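Local structure of uncharacterized protein (Xanthomonas campestris pv. campestris, 3HIU) at residues B[151-154]-B[155-159]. The protein is of unknown function but belongs to the DUF892 family of ferritin-like four-helix proteins and carries a sodium ion in this crystal. Residues are numbered along the deposited sequence; the frame is centred on the assembly and turned at random.
Sequences IVVA and FLERE. With EDO (1,2-ethanediol), chain L.
About two turns of helix 124-159, near its C-terminal end, are held by four consecutive i to i+4 backbone hydrogen bonds that pair I151 with F155, V152 with L156, V153 with E157 and A154 with R158. The straightest runs from E157 N to V153 O (2.9 Å, 169° at the hydrogen); the bond from F155 N to I151 O is longer at 3.1 Å and more bent. V152 and L156 run side by side, V152 CG1 meeting L156 CD1 at 4.1 Å. V153 and E157 likewise lie alongside each other. With its chain extended beyond CG (chi2 173°), E157 reaches back along the helix until CD sits 3.5 Å from V153 CG1. There its OE1 accepts a hydrogen bond from O2 of a 1,2-ethanediol, probably from the crystallisation liquor, at 2.7 Å. R158 bends at chi3 (-88°), bringing NH1 to 3.9 Å from A154 CB, and touches the loop residues H34 and Y35. I151 and V152 pack on helix 94-120; V152 and V153 meet V116 of the second subunit, whose R6 forms a salt bridge with E159. Buried I151, V152, F155 and L156 set against exposed E157 and R158 are consistent with an amphipathic helix end.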
loop_
_atom_site.group_PDB
_atom_site.type_symbol
_atom_site.label_atom_id
_atom_site.label_comp_id
_atom_site.label_asym_id
_atom_site.label_seq_id
_atom_site.Cartn_x
_atom_site.Cartn_y
_atom_site.Cartn_z
ATOM N N ILE B 151 -1.646 18.494 -3.899
ATOM C CA ILE B 151 -0.198 18.324 -3.968
ATOM C C ILE B 151 0.242 18.012 -5.383
ATOM O O ILE B 151 1.252 18.537 -5.853
ATOM C CB ILE B 151 0.283 17.209 -3.072
ATOM C CG1 ILE B 151 -0.006 17.558 -1.609
ATOM C CG2 ILE B 151 1.769 16.997 -3.295
ATOM C CD1 ILE B 151 0.244 16.419 -0.631
ATOM N N VAL B 152 -0.523 17.159 -6.060
ATOM C CA VAL B 152 -0.249 16.820 -7.453
ATOM C C VAL B 152 -0.370 18.043 -8.371
ATOM O O VAL B 152 0.533 18.349 -9.159
ATOM C CB VAL B 152 -1.189 15.712 -7.950
ATOM C CG1 VAL B 152 -1.027 15.526 -9.446
ATOM C CG2 VAL B 152 -0.898 14.417 -7.222
ATOM N N VAL B 153 -1.493 18.742 -8.254
ATOM C CA VAL B 153 -1.773 19.895 -9.083
ATOM C C VAL B 153 -0.711 20.969 -8.905
ATOM O O VAL B 153 -0.103 21.422 -9.875
ATOM C CB VAL B 153 -3.134 20.467 -8.738
ATOM C CG1 VAL B 153 -3.318 21.818 -9.397
ATOM C CG2 VAL B 153 -4.212 19.482 -9.168
ATOM N N ALA B 154 -0.486 21.366 -7.660
ATOM C CA ALA B 154 0.518 22.380 -7.367
ATOM C C ALA B 154 1.858 21.969 -7.947
ATOM O O ALA B 154 2.616 22.801 -8.435
ATOM C CB ALA B 154 0.633 22.608 -5.875
ATOM N N PHE B 155 2.152 20.677 -7.896
ATOM C CA PHE B 155 3.402 20.204 -8.459
ATOM C C PHE B 155 3.429 20.518 -9.951
ATOM O O PHE B 155 4.418 21.052 -10.484
ATOM C CB PHE B 155 3.574 18.697 -8.252
ATOM C CG PHE B 155 4.745 18.138 -8.994
ATOM C CD1 PHE B 155 5.996 18.098 -8.406
ATOM C CD2 PHE B 155 4.608 17.700 -10.305
ATOM C CE1 PHE B 155 7.082 17.613 -9.104
ATOM C CE2 PHE B 155 5.690 17.214 -11.006
ATOM C CZ PHE B 155 6.930 17.171 -10.407
ATOM N N LEU B 156 2.327 20.180 -10.616
ATOM C CA LEU B 156 2.230 20.346 -12.058
ATOM C C LEU B 156 2.362 21.819 -12.456
ATOM O O LEU B 156 3.233 22.166 -13.251
ATOM C CB LEU B 156 0.920 19.738 -12.579
ATOM C CG LEU B 156 0.783 18.214 -12.431
ATOM C CD1 LEU B 156 -0.609 17.722 -12.831
ATOM C CD2 LEU B 156 1.865 17.494 -13.231
ATOM N N GLU B 157 1.508 22.669 -11.880
ATOM C CA GLU B 157 1.486 24.101 -12.166
ATOM C C GLU B 157 2.826 24.755 -11.902
ATOM O O GLU B 157 3.239 25.656 -12.628
ATOM C CB GLU B 157 0.416 24.781 -11.323
ATOM C CG GLU B 157 -0.985 24.288 -11.630
ATOM C CD GLU B 157 -2.026 24.842 -10.674
ATOM O OE1 GLU B 157 -1.688 25.090 -9.496
ATOM O OE2 GLU B 157 -3.186 25.024 -11.105
ATOM N N ARG B 158 3.495 24.295 -10.851
ATOM C CA ARG B 158 4.825 24.773 -10.478
ATOM C C ARG B 158 5.883 24.327 -11.493
ATOM O O ARG B 158 6.715 25.127 -11.930
ATOM C CB ARG B 158 5.172 24.260 -9.074
ATOM C CG ARG B 158 6.390 24.878 -8.417
ATOM C CD ARG B 158 6.515 24.419 -6.944
ATOM N NE ARG B 158 5.778 25.283 -6.021
ATOM C CZ ARG B 158 4.778 24.897 -5.230
ATOM N NH1 ARG B 158 4.378 23.626 -5.211
ATOM N NH2 ARG B 158 4.188 25.795 -4.437
ATOM N N GLU B 159 5.835 23.054 -11.876
ATOM C CA GLU B 159 6.815 22.475 -12.795
ATOM C C GLU B 159 6.848 23.153 -14.160
ATOM O O GLU B 159 7.918 23.467 -14.679
ATOM C CB GLU B 159 6.560 20.977 -12.976
ATOM C CG GLU B 159 6.964 20.460 -14.343
ATOM C CD GLU B 159 7.329 18.993 -14.330
ATOM O OE1 GLU B 159 6.452 18.156 -14.629
ATOM O OE2 GLU B 159 8.496 18.681 -14.017
HETATM C C1 EDO L . -3.534 25.651 -6.561
HETATM O O1 EDO L . -2.325 25.212 -7.197
HETATM C C2 EDO L . -4.437 26.366 -7.555
HETATM O O2 EDO L . -4.236 25.806 -8.858
#